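Local coordinates for protein Bd3459 (Bdellovibrio bacteriovorus, PDB 5CEC) that probably cleaves peptidoglycan peptides as a serine-type D-Ala-D-Ala peptidase of the predatory bacterium, and is bound by the ankyrin-repeat immunity protein Bd3460, at residues D59-K62 against D63-F66; Q278-T281 against S282-E285; E304-C307 against E308-I311; V406-L409 against I410-G414. The protein carries 1 engineered substitution. All blocks are in the same frame, centred on the assembly; numbering follows the deposited sequence.

Contact 1: D59-K62 against D63-F66; sequences DDNK and DDKF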
ATOM      1  N   ASP A  59     -11.765 -23.862  -1.807  1.00 26.18           N
ATOM      2  CA  ASP A  59     -11.970 -24.797  -0.708  1.00 25.19           C
ATOM      3  C   ASP A  59     -13.325 -24.659   0.022  1.00 25.56           C
ATOM      4  O   ASP A  59     -14.096 -23.759  -0.253  1.00 24.84           O
ATOM      5  CB  ASP A  59     -10.784 -24.716   0.280  1.00 25.66           C
ATOM      6  CG  ASP A  59     -10.585 -23.331   0.841  1.00 23.09           C
ATOM      7  OD1 ASP A  59     -11.550 -22.799   1.457  1.00 25.98           O
ATOM      8  OD2 ASP A  59      -9.454 -22.770   0.681  1.00 23.53           O
ATOM      9  N   ASP A  60     -13.591 -25.570   0.974  1.00 25.26           N
ATOM     10  CA  ASP A  60     -14.866 -25.552   1.735  1.00 25.43           C
ATOM     11  C   ASP A  60     -15.047 -24.391   2.667  1.00 24.20           C
ATOM     12  O   ASP A  60     -16.169 -24.190   3.148  1.00 29.42           O
ATOM     13  CB  ASP A  60     -15.067 -26.824   2.549  1.00 26.76           C
ATOM     14  CG  ASP A  60     -15.380 -28.004   1.711  1.00 31.75           C
ATOM     15  OD1 ASP A  60     -15.609 -27.906   0.475  1.00 32.64           O
ATOM     16  OD2 ASP A  60     -15.405 -29.062   2.341  1.00 34.38           O
ATOM     17  N   ASN A  61     -13.978 -23.603   2.892  1.00 21.90           N
ATOM     18  CA  ASN A  61     -14.109 -22.433   3.718  1.00 22.02           C
ATOM     19  C   ASN A  61     -14.336 -21.196   2.915  1.00 20.16           C
ATOM     20  O   ASN A  61     -14.350 -20.131   3.484  1.00 21.38           O
ATOM     21  CB  ASN A  61     -12.912 -22.326   4.646  1.00 22.95           C
ATOM     22  CG  ASN A  61     -12.812 -23.531   5.514  1.00 28.85           C
ATOM     23  OD1 ASN A  61     -12.070 -24.443   5.202  1.00 34.81           O
ATOM     24  ND2 ASN A  61     -13.716 -23.634   6.484  1.00 29.28           N
ATOM     25  N   LYS A  62     -14.617 -21.335   1.604  1.00 19.87           N
ATOM     26  CA  LYS A  62     -14.785 -20.141   0.747  1.00 20.17           C
ATOM     27  C   LYS A  62     -16.023 -19.296   1.077  1.00 19.95           C
ATOM     28  O   LYS A  62     -16.130 -18.151   0.634  1.00 19.95           O
ATOM     29  CB  LYS A  62     -14.744 -20.508  -0.745  1.00 22.26           C
ATOM     30  CG  LYS A  62     -15.898 -21.363  -1.255  1.00 25.07           C
ATOM     31  CD  LYS A  62     -15.618 -21.781  -2.702  1.00 27.73           C
ATOM     32  CE  LYS A  62     -16.556 -22.848  -3.199  1.00 31.21           C
ATOM     33  NZ  LYS A  62     -16.334 -24.144  -2.502  1.00 34.90           N
ATOM     34  N   ASP A  63     -16.972 -19.891   1.811  1.00 20.98           N
ATOM     35  CA  ASP A  63     -18.179 -19.184   2.254  0.50 22.15           C
ATOM     36  C   ASP A  63     -18.179 -18.830   3.761  1.00 22.35           C
ATOM     37  O   ASP A  63     -19.244 -18.507   4.342  1.00 25.11           O
ATOM     38  CB  ASP A  63     -19.420 -20.012   1.876  0.50 24.10           C
ATOM     39  CG  ASP A  63     -19.417 -21.406   2.517  0.50 28.49           C
ATOM     40  OD1 ASP A  63     -18.313 -21.949   2.814  0.50 28.96           O
ATOM     41  OD2 ASP A  63     -20.520 -21.970   2.706  0.50 35.40           O
ATOM     42  N   ASP A  64     -16.992 -18.851   4.388  1.00 21.89           N
ATOM     43  CA  ASP A  64     -16.836 -18.472   5.801  1.00 22.38           C
ATOM     44  C   ASP A  64     -16.176 -17.095   5.906  1.00 19.81           C
ATOM     45  O   ASP A  64     -15.255 -16.770   5.118  1.00 19.41           O
ATOM     46  CB  ASP A  64     -15.945 -19.481   6.518  1.00 24.26           C
ATOM     47  CG  ASP A  64     -16.550 -20.861   6.588  1.00 27.70           C
ATOM     48  OD1 ASP A  64     -17.771 -20.969   6.469  1.00 32.84           O
ATOM     49  OD2 ASP A  64     -15.796 -21.819   6.766  1.00 33.93           O
ATOM     50  N   LYS A  65     -16.622 -16.275   6.865  1.00 20.05           N
ATOM     51  CA  LYS A  65     -16.025 -14.938   7.025  1.00 18.47           C
ATOM     52  C   LYS A  65     -14.659 -15.013   7.705  1.00 19.28           C
ATOM     53  O   LYS A  65     -14.509 -15.722   8.703  1.00 19.41           O
ATOM     54  CB  LYS A  65     -16.895 -13.969   7.832  1.00 20.58           C
ATOM     55  CG  LYS A  65     -18.199 -13.579   7.142  1.00 22.89           C
ATOM     56  CD  LYS A  65     -18.863 -12.397   7.859  1.00 24.97           C
ATOM     57  CE  LYS A  65     -19.466 -12.765   9.192  1.00 27.66           C
ATOM     58  NZ  LYS A  65     -19.929 -11.586   9.980  1.00 27.04           N
ATOM     59  N   PHE A  66     -13.688 -14.247   7.179  1.00 17.58           N
ATOM     60  CA  PHE A  66     -12.357 -14.090   7.795  1.00 17.85           C
ATOM     61  C   PHE A  66     -11.943 -12.628   7.756  1.00 17.21           C
ATOM     62  O   PHE A  66     -12.462 -11.857   6.930  1.00 16.83           O
ATOM     63  CB  PHE A  66     -11.305 -14.923   7.075  1.00 17.63           C
ATOM     64  CG  PHE A  66     -11.564 -16.390   7.133  1.00 18.22           C
ATOM     65  CD1 PHE A  66     -11.405 -17.071   8.338  1.00 18.27           C
ATOM     66  CD2 PHE A  66     -12.048 -17.076   6.023  1.00 17.86           C
ATOM     67  CE1 PHE A  66     -11.640 -18.415   8.413  1.00 18.91           C
ATOM     68  CE2 PHE A  66     -12.285 -18.426   6.102  1.00 18.14           C
ATOM     69  CZ  PHE A  66     -12.097 -19.094   7.292  1.00 17.97           C
TER
HETATM   70  O   HOH W   1     -13.694 -17.466   3.040  1.00 17.90           O
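Asn-61 and Asp-64 hold each other twice, once through the backbone and once through their side chains, at the two ends of a type I beta turn. The backbone bond, Asp-64 N to Asn-61 O, is 3.1 Å long, with the donor lying well above the carbonyl plane. The side-chain bond is shorter: Asn-61 ND2 donates to Asp-64 OD2 at 2.8 Å and 159°. OD2 lies almost in the plane of the amide and is approached nearly end-on along its C-O bond, although the amide and carboxylate planes are turned 56° apart. A water donates to both backbone oxygens, reaching Asn-61 O at 2.8 Å and Asp-64 O at 2.7 Å. The same Asn-61 O meets the rim of the Phe-66 ring, near the ring plane, with CE2 3.7 Å away.

An overlapping type I turn, Asp-59 to Lys-62, shares Asn-61 and Lys-62 with it and positions Asn-61. Here Asp-59 OD1 accepts from Asn-61 N at 2.9 Å, an Asx turn. That carboxylate is itself anchored to strand 40-48, since OD1 also bonds the hydroxyl of Ser-43 and OD2 the backbone N of Met-44. This surface connection joins strands 57-58 and 65-67, which belong to different sheets, through two overlapping turns. The Lys-62 chain bends at its last torsion (chi4 -68°) and returns to its own turn, also bonding Gly-58 O. Asp-59 O is thus gripped from opposite faces, by Lys-62 N at 3.1 Å and by Lys-62 NZ at 3.2 Å.

Contact 2: Q278-T281 against S282-E285; sequences QADT and SDIE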
ATOM      1  N   GLN A 278     -26.946  -8.962  -2.886  1.00 26.21           N
ATOM      2  CA  GLN A 278     -27.922  -9.733  -2.097  1.00 28.49           C
ATOM      3  C   GLN A 278     -27.158 -10.379  -0.934  1.00 29.27           C
ATOM      4  O   GLN A 278     -27.423 -11.513  -0.545  1.00 33.09           O
ATOM      5  CB  GLN A 278     -28.690 -10.751  -2.962  1.00 32.07           C
ATOM      6  CG  GLN A 278     -29.592 -10.112  -4.012  1.00 36.12           C
ATOM      7  CD  GLN A 278     -28.815  -9.358  -5.081  1.00 39.38           C
ATOM      8  OE1 GLN A 278     -27.994  -9.950  -5.794  1.00 43.23           O
ATOM      9  NE2 GLN A 278     -29.043  -8.043  -5.188  1.00 39.28           N
ATOM     10  N   ALA A 279     -26.200  -9.626  -0.387  1.00 28.90           N
ATOM     11  CA  ALA A 279     -25.374 -10.064   0.708  1.00 28.56           C
ATOM     12  C   ALA A 279     -25.934  -9.520   2.006  1.00 29.20           C
ATOM     13  O   ALA A 279     -26.673  -8.528   2.030  1.00 34.28           O
ATOM     14  CB  ALA A 279     -23.952  -9.565   0.505  1.00 28.80           C
ATOM     15  N   ASP A 280     -25.617 -10.202   3.092  1.00 25.74           N
ATOM     16  CA  ASP A 280     -25.936  -9.681   4.409  1.00 29.08           C
ATOM     17  C   ASP A 280     -24.723  -9.813   5.337  1.00 30.30           C
ATOM     18  O   ASP A 280     -23.600 -10.075   4.868  1.00 27.43           O
ATOM     19  CB  ASP A 280     -27.206 -10.360   4.923  1.00 32.63           C
ATOM     20  CG  ASP A 280     -27.070 -11.866   5.025  1.00 35.77           C
ATOM     21  OD1 ASP A 280     -25.957 -12.366   5.269  1.00 36.07           O
ATOM     22  OD2 ASP A 280     -28.088 -12.559   4.870  1.00 44.09           O
ATOM     23  N   THR A 281     -24.937  -9.635   6.639  1.00 32.36           N
ATOM     24  CA  THR A 281     -23.862  -9.671   7.653  1.00 35.94           C
ATOM     25  C   THR A 281     -23.070 -10.971   7.675  1.00 31.23           C
ATOM     26  O   THR A 281     -21.887 -10.970   8.003  1.00 32.27           O
ATOM     27  CB  THR A 281     -24.396  -9.527   9.101  1.00 41.79           C
ATOM     28  OG1 THR A 281     -25.017 -10.752   9.518  1.00 49.02           O
ATOM     29  CG2 THR A 281     -25.339  -8.381   9.240  1.00 40.94           C
ATOM     30  N   SER A 282     -23.760 -12.067   7.364  1.00 31.98           N
ATOM     31  CA  SER A 282     -23.142 -13.383   7.310  1.00 31.65           C
ATOM     32  C   SER A 282     -22.129 -13.529   6.148  1.00 28.21           C
ATOM     33  O   SER A 282     -21.258 -14.374   6.214  1.00 30.80           O
ATOM     34  CB  SER A 282     -24.252 -14.460   7.265  1.00 32.85           C
ATOM     35  OG  SER A 282     -24.764 -14.639   5.944  1.00 38.57           O
ATOM     36  N   ASP A 283     -22.266 -12.720   5.098  1.00 25.17           N
ATOM     37  CA  ASP A 283     -21.354 -12.702   3.946  1.00 22.34           C
ATOM     38  C   ASP A 283     -20.230 -11.671   4.102  1.00 21.39           C
ATOM     39  O   ASP A 283     -19.111 -11.913   3.681  1.00 20.75           O
ATOM     40  CB  ASP A 283     -22.115 -12.357   2.672  1.00 23.61           C
ATOM     41  CG  ASP A 283     -23.269 -13.300   2.399  1.00 26.28           C
ATOM     42  OD1 ASP A 283     -22.996 -14.509   2.353  1.00 31.73           O
ATOM     43  OD2 ASP A 283     -24.433 -12.844   2.252  1.00 28.10           O
ATOM     44  N   ILE A 284     -20.567 -10.518   4.672  1.00 20.87           N
ATOM     45  CA  ILE A 284     -19.641  -9.395   4.764  1.00 20.55           C
ATOM     46  C   ILE A 284     -20.067  -8.445   5.871  1.00 22.39           C
ATOM     47  O   ILE A 284     -21.234  -8.100   5.969  1.00 25.80           O
ATOM     48  CB  ILE A 284     -19.548  -8.654   3.397  1.00 21.52           C
ATOM     49  CG1 ILE A 284     -18.534  -7.503   3.448  1.00 22.42           C
ATOM     50  CG2 ILE A 284     -20.909  -8.160   2.905  1.00 23.46           C
ATOM     51  CD1 ILE A 284     -18.074  -7.030   2.080  1.00 23.73           C
ATOM     52  N   GLU A 285     -19.120  -8.048   6.721  1.00 20.23           N
ATOM     53  CA  GLU A 285     -19.426  -7.162   7.825  1.00 22.81           C
ATOM     54  C   GLU A 285     -18.295  -6.166   7.927  1.00 20.95           C
ATOM     55  O   GLU A 285     -17.174  -6.514   8.291  1.00 22.21           O
ATOM     56  CB  GLU A 285     -19.604  -7.937   9.109  1.00 24.56           C
ATOM     57  CG  GLU A 285     -19.990  -7.077  10.287  1.00 28.16           C
ATOM     58  CD  GLU A 285     -20.071  -7.847  11.583  1.00 29.25           C
ATOM     59  OE1 GLU A 285     -20.483  -9.031  11.576  1.00 32.06           O
ATOM     60  OE2 GLU A 285     -19.742  -7.251  12.623  1.00 34.83           O
TER
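The carboxylates of Asp-280 and Asp-283 lie almost parallel, their planes 8° apart, and are offset so that one face of the Asp-280 group is met by Asp-283 OD2, 3.4 Å from Asp-280 OD1. Two like charges at this spacing should repel, but each of the two oxygens has a donor of its own. At the edge of the Asp-280 group, the Ser-282 hydroxyl donates to the syn lone pair of OD1 at 2.7 Å. A weak bond from Ser-282 N reaches that same OD1. The Asp-283 group takes the N-H of Asp-280 on the anti side of OD2, at 3.0 Å and 162°. These donors probably ease the repulsion.

Backbone geometry explains why the groups meet. Asp-280 O accepts from both Asp-283 N, at 3.0 Å, and Ile-284 N, at 3.1 Å. The first donor stands above the carbonyl plane, whereas the second comes in nearly end-on. Bonds to the third and fourth residues onward make one helix-like turn, which brings Asp-283 back against Asp-280. Its CG sits beside its own backbone N (chi1 -57°), which swings OD2 to the Asp-280 N-H.

On the buried side, Ala-279 CB lies 4.1 Å from Ile-284 CG2. The turn leads from helix 265-277 into strand 284-285, an edge of the three-stranded sheet. Ile-284 packs back on Phe-269 and Ile-273 of that helix, while Ala-279 and Asp-283 touch Met-309 of helix 307-322.

Contact 3: E304-C307 against E308-I311; sequences EATC and EMMI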
ATOM      1  N   GLU A 304     -14.677  -8.194   7.997  1.00 18.22           N
ATOM      2  CA  GLU A 304     -14.597  -9.592   7.597  1.00 17.64           C
ATOM      3  C   GLU A 304     -15.503  -9.849   6.423  1.00 17.98           C
ATOM      4  O   GLU A 304     -16.545  -9.209   6.283  1.00 18.94           O
ATOM      5  CB  GLU A 304     -14.977 -10.537   8.742  1.00 19.69           C
ATOM      6  CG  GLU A 304     -14.107 -10.402   9.987  1.00 21.05           C
ATOM      7  CD  GLU A 304     -14.238 -11.581  10.920  1.00 27.64           C
ATOM      8  OE1 GLU A 304     -15.160 -12.370  10.737  1.00 33.83           O
ATOM      9  OE2 GLU A 304     -13.476 -11.675  11.888  1.00 34.78           O
ATOM     10  N   ALA A 305     -15.099 -10.799   5.592  1.00 16.02           N
ATOM     11  CA  ALA A 305     -15.973 -11.275   4.516  1.00 16.62           C
ATOM     12  C   ALA A 305     -15.519 -12.635   4.063  1.00 16.97           C
ATOM     13  O   ALA A 305     -14.439 -13.125   4.453  1.00 17.25           O
ATOM     14  CB  ALA A 305     -15.959 -10.323   3.322  1.00 17.89           C
ATOM     15  N   THR A 306     -16.340 -13.260   3.228  1.00 17.22           N
ATOM     16  CA  THR A 306     -15.983 -14.541   2.654  1.00 16.85           C
ATOM     17  C   THR A 306     -15.052 -14.364   1.458  1.00 16.93           C
ATOM     18  O   THR A 306     -15.068 -13.346   0.775  1.00 16.87           O
ATOM     19  CB  THR A 306     -17.228 -15.341   2.241  1.00 18.39           C
ATOM     20  OG1 THR A 306     -17.826 -14.722   1.104  1.00 19.58           O
ATOM     21  CG2 THR A 306     -18.261 -15.459   3.388  1.00 19.37           C
ATOM     22  N   CYS A 307     -14.312 -15.421   1.163  1.00 17.40           N
ATOM     23  CA  CYS A 307     -13.444 -15.458  -0.007  1.00 18.06           C
ATOM     24  C   CYS A 307     -14.327 -15.327  -1.277  1.00 17.30           C
ATOM     25  O   CYS A 307     -13.980 -14.591  -2.200  1.00 17.83           O
ATOM     26  CB  CYS A 307     -12.631 -16.740   0.001  1.00 20.01           C
ATOM     27  SG  CYS A 307     -11.249 -16.751  -1.138  1.00 24.95           S
ATOM     28  N   GLU A 308     -15.480 -16.019  -1.313  1.00 17.64           N
ATOM     29  CA  GLU A 308     -16.422 -15.878  -2.431  1.00 18.97           C
ATOM     30  C   GLU A 308     -16.836 -14.429  -2.663  1.00 17.25           C
ATOM     31  O   GLU A 308     -16.877 -13.954  -3.806  1.00 18.77           O
ATOM     32  CB  GLU A 308     -17.687 -16.734  -2.243  1.00 21.87           C
ATOM     33  CG  GLU A 308     -17.468 -18.207  -2.482  1.00 26.73           C
ATOM     34  CD  GLU A 308     -18.753 -19.013  -2.538  1.00 33.82           C
ATOM     35  OE1 GLU A 308     -19.856 -18.454  -2.346  1.00 41.99           O
ATOM     36  OE2 GLU A 308     -18.663 -20.228  -2.795  1.00 41.30           O
ATOM     37  N   MET A 309     -17.098 -13.704  -1.571  1.00 17.09           N
ATOM     38  CA  MET A 309     -17.473 -12.300  -1.687  1.00 17.00           C
ATOM     39  C   MET A 309     -16.351 -11.482  -2.349  1.00 16.15           C
ATOM     40  O   MET A 309     -16.615 -10.543  -3.117  1.00 17.12           O
ATOM     41  CB  MET A 309     -17.837 -11.699  -0.332  1.00 18.89           C
ATOM     42  CG  MET A 309     -19.260 -11.971   0.106  1.00 23.59           C
ATOM     43  SD  MET A 309     -20.528 -11.256  -0.966  1.00 28.82           S
ATOM     44  CE  MET A 309     -19.811  -9.701  -1.401  1.00 21.63           C
ATOM     45  N   MET A 310     -15.093 -11.797  -2.031  1.00 16.83           N
ATOM     46  CA  MET A 310     -13.987 -11.104  -2.676  1.00 16.15           C
ATOM     47  C   MET A 310     -13.947 -11.321  -4.196  1.00 15.26           C
ATOM     48  O   MET A 310     -13.690 -10.396  -4.968  1.00 15.91           O
ATOM     49  CB  MET A 310     -12.671 -11.481  -1.995  1.00 16.08           C
ATOM     50  CG  MET A 310     -12.566 -11.047  -0.543  1.00 16.71           C
ATOM     51  SD  MET A 310     -12.841  -9.269  -0.255  1.00 17.44           S
ATOM     52  CE  MET A 310     -14.586  -9.191   0.112  1.00 18.56           C
ATOM     53  N   ILE A 311     -14.226 -12.541  -4.637  1.00 15.79           N
ATOM     54  CA  ILE A 311     -14.314 -12.820  -6.071  1.00 16.63           C
ATOM     55  C   ILE A 311     -15.461 -12.022  -6.697  1.00 16.07           C
ATOM     56  O   ILE A 311     -15.289 -11.430  -7.748  1.00 17.33           O
ATOM     57  CB  ILE A 311     -14.494 -14.307  -6.335  1.00 18.01           C
ATOM     58  CG1 ILE A 311     -13.318 -15.103  -5.733  1.00 18.35           C
ATOM     59  CG2 ILE A 311     -14.646 -14.551  -7.830  1.00 18.16           C
ATOM     60  CD1 ILE A 311     -11.951 -14.734  -6.300  1.00 17.74           C
TER
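Thr-306 N-caps helix 307-322, its hydroxyl oxygen OG1 accepting from Met-309 N at 3.0 Å with an N-H...O angle of 153°. The side chain can do this because OG1 lies between its own backbone N and carbonyl carbon (chi1 71°), where it faces into the first turn. Met-309 CG also presses on OG1, 3.3 Å away, so that the cap is flanked by apolar chain.

Three further amides have backbone acceptors. Glu-308 N, which precedes the reach of the helix's own carbonyls, bonds the backbone O of Lys-62 in the neighbouring loop. Met-310 N donates to Thr-306 O at 3.2 Å. Ile-311 N follows with Cys-307 O, also at 3.2 Å, this time in the carbonyl plane and at 158°, which is regular helical geometry. Strand 304-306 is paired on both sides, as the middle strand of its small antiparallel sheet.

Cys-307, the first helical residue, is joined by a disulfide to Cys-45 of strand 40-48, tying the helix start to the six-stranded antiparallel sheet. The buried wedge between strand and helix is apolar: Met-310, folded back at chi2 and chi3, brings its terminal methyl CE to 3.7 Å from Ala-305 CB.

Contact 4: V406-L409 against I410-G414; sequences VSQL and INQNG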
ATOM      1  N   VAL A 406      -0.410 -18.147  -5.423  1.00 16.53           N
ATOM      2  CA  VAL A 406      -0.819 -17.427  -6.633  1.00 16.73           C
ATOM      3  C   VAL A 406       0.043 -17.865  -7.823  1.00 16.51           C
ATOM      4  O   VAL A 406      -0.469 -18.048  -8.939  1.00 17.44           O
ATOM      5  CB  VAL A 406      -0.783 -15.903  -6.418  1.00 16.49           C
ATOM      6  CG1 VAL A 406      -1.136 -15.162  -7.707  1.00 18.23           C
ATOM      7  CG2 VAL A 406      -1.735 -15.553  -5.288  1.00 17.64           C
ATOM      8  N   SER A 407       1.333 -18.090  -7.591  1.00 16.91           N
ATOM      9  CA  SER A 407       2.219 -18.538  -8.665  1.00 18.00           C
ATOM     10  C   SER A 407       1.776 -19.908  -9.182  1.00 19.21           C
ATOM     11  O   SER A 407       1.777 -20.170 -10.396  1.00 20.83           O
ATOM     12  CB  SER A 407       3.659 -18.585  -8.180  1.00 17.61           C
ATOM     13  OG  SER A 407       4.089 -17.303  -7.810  1.00 17.51           O
ATOM     14  N   GLN A 408       1.367 -20.784  -8.268  1.00 19.30           N
ATOM     15  CA  GLN A 408       0.872 -22.121  -8.641  1.00 23.02           C
ATOM     16  C   GLN A 408      -0.365 -21.984  -9.521  1.00 20.92           C
ATOM     17  O   GLN A 408      -0.491 -22.702 -10.531  1.00 23.87           O
ATOM     18  CB  GLN A 408       0.563 -22.948  -7.386  1.00 24.63           C
ATOM     19  CG  GLN A 408       0.173 -24.397  -7.647  1.00 26.30           C
ATOM     20  CD  GLN A 408       1.275 -25.191  -8.346  1.00 32.11           C
ATOM     21  OE1 GLN A 408       2.455 -25.069  -8.035  1.00 38.26           O
ATOM     22  NE2 GLN A 408       0.886 -26.002  -9.303  1.00 36.52           N
ATOM     23  N   LEU A 409      -1.281 -21.086  -9.137  1.00 20.12           N
ATOM     24  CA  LEU A 409      -2.472 -20.836  -9.947  1.00 20.46           C
ATOM     25  C   LEU A 409      -2.126 -20.401 -11.374  1.00 20.20           C
ATOM     26  O   LEU A 409      -2.724 -20.866 -12.365  1.00 21.43           O
ATOM     27  CB  LEU A 409      -3.395 -19.817  -9.249  1.00 20.58           C
ATOM     28  CG  LEU A 409      -4.650 -19.396 -10.012  1.00 21.12           C
ATOM     29  CD1 LEU A 409      -5.602 -20.574 -10.226  1.00 23.83           C
ATOM     30  CD2 LEU A 409      -5.360 -18.283  -9.265  1.00 20.68           C
ATOM     31  N   ILE A 410      -1.136 -19.534 -11.483  1.00 19.41           N
ATOM     32  CA  ILE A 410      -0.660 -19.107 -12.797  1.00 20.35           C
ATOM     33  C   ILE A 410      -0.049 -20.280 -13.595  1.00 21.20           C
ATOM     34  O   ILE A 410      -0.359 -20.441 -14.783  1.00 23.17           O
ATOM     35  CB  ILE A 410       0.363 -17.933 -12.646  1.00 19.57           C
ATOM     36  CG1 ILE A 410      -0.358 -16.671 -12.188  1.00 19.75           C
ATOM     37  CG2 ILE A 410       1.065 -17.671 -13.979  1.00 20.06           C
ATOM     38  CD1 ILE A 410       0.574 -15.591 -11.699  1.00 19.75           C
ATOM     39  N   ASN A 411       0.782 -21.090 -12.932  1.00 23.00           N
ATOM     40  CA  ASN A 411       1.422 -22.270 -13.530  1.00 23.81           C
ATOM     41  C   ASN A 411       0.372 -23.173 -14.154  1.00 24.34           C
ATOM     42  O   ASN A 411       0.548 -23.691 -15.269  1.00 24.63           O
ATOM     43  CB  ASN A 411       2.165 -23.153 -12.469  1.00 26.74           C
ATOM     44  CG  ASN A 411       3.465 -22.562 -11.949  1.00 28.67           C
ATOM     45  OD1 ASN A 411       4.039 -21.621 -12.517  1.00 27.52           O
ATOM     46  ND2 ASN A 411       3.959 -23.149 -10.816  1.00 26.03           N
ATOM     47  N   GLN A 412      -0.726 -23.372 -13.420  1.00 23.63           N
ATOM     48  CA  GLN A 412      -1.790 -24.287 -13.829  1.00 24.37           C
ATOM     49  C   GLN A 412      -2.693 -23.736 -14.917  1.00 24.99           C
ATOM     50  O   GLN A 412      -3.532 -24.469 -15.458  1.00 29.27           O
ATOM     51  CB  GLN A 412      -2.607 -24.705 -12.618  1.00 26.45           C
ATOM     52  CG  GLN A 412      -1.783 -25.577 -11.702  1.00 31.69           C
ATOM     53  CD  GLN A 412      -2.463 -25.879 -10.393  1.00 37.05           C
ATOM     54  OE1 GLN A 412      -3.375 -25.171  -9.971  1.00 48.07           O
ATOM     55  NE2 GLN A 412      -2.026 -26.933  -9.741  1.00 44.99           N
ATOM     56  N   ASN A 413      -2.465 -22.477 -15.298  1.00 24.20           N
ATOM     57  CA  ASN A 413      -3.193 -21.857 -16.421  1.00 24.42           C
ATOM     58  C   ASN A 413      -2.242 -21.412 -17.547  1.00 25.89           C
ATOM     59  O   ASN A 413      -2.490 -20.398 -18.230  1.00 26.35           O
ATOM     60  CB  ASN A 413      -4.005 -20.689 -15.845  1.00 24.74           C
ATOM     61  CG  ASN A 413      -5.235 -21.181 -15.137  1.00 25.57           C
ATOM     62  OD1 ASN A 413      -6.220 -21.485 -15.786  1.00 28.99           O
ATOM     63  ND2 ASN A 413      -5.171 -21.320 -13.823  1.00 26.74           N
ATOM     64  N   GLY A 414      -1.156 -22.188 -17.725  1.00 27.18           N
ATOM     65  CA  GLY A 414      -0.184 -21.993 -18.810  1.00 24.52           C
ATOM     66  C   GLY A 414       0.869 -20.938 -18.674  1.00 26.78           C
ATOM     67  O   GLY A 414       1.567 -20.632 -19.657  1.00 27.99           O
TER
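An asparagine side chain just beyond the helix returns to it: Asn-413 ND2 donates to Leu-409 O at 2.9 Å and 170°, a nearly straight bond. The acceptor lies almost in the Asn-413 amide plane, and ND2 is tilted modestly from the carbonyl plane of Leu-409. The same ND2 rests 3.7 Å from Leu-409 CD1. Asn-413 OD1 makes a weak bond to Asn-375.

Before this point the helix is regular, Ile-410 N bonding Val-406 O at 3.0 Å, Asn-411 N bonding Ser-407 O at 2.9 Å, and Gln-412 N bonding Gln-408 O at 3.0 Å. One face is apolar, with Val-406 and Ile-410 side by side and packed on strand 364-373, and with Val-406 and Leu-409 on strand 376-385. Another faces the immunity protein. There Gln-408 and Asn-411 set their amide planes 87° apart, Gln-408 NE2 bonding Ala-207 O and Asn-411 ND2 bonding Arg-173 O, both of the Bd3460 chain.

At the C-terminal end, Asn-413 N turns to Ile-410 O at 3.0 Å, and Gly-414 N makes a weak bond to Asn-411 O. With Gly-414 at positive phi (80°) as the C-prime residue and Gly-415 N also reaching Ile-410 O, this is a Schellman motif ending helix 394-411.

From the N terminus, contact 1 turns the chain from strand 57-58 into strand 65-67; contact 2 closes the loop between helix 265-277 and strand 284-285; contact 3 passes directly from strand 304-306 into helix 307-322; contact 4 ends helix 394-411. They run in series, without nesting. The first three nevertheless meet in one small antiparallel sheet, with contact 3 central: Phe-66 N bonds Ala-305 O (3.0 Å) on one side and Glu-285 N bonds Glu-304 O (2.9 Å) on the other. Lys-65 links the outer strands through a salt bridge to Glu-285. Contact 4 stands apart, about 8 Å from contact 3 by nearest atoms.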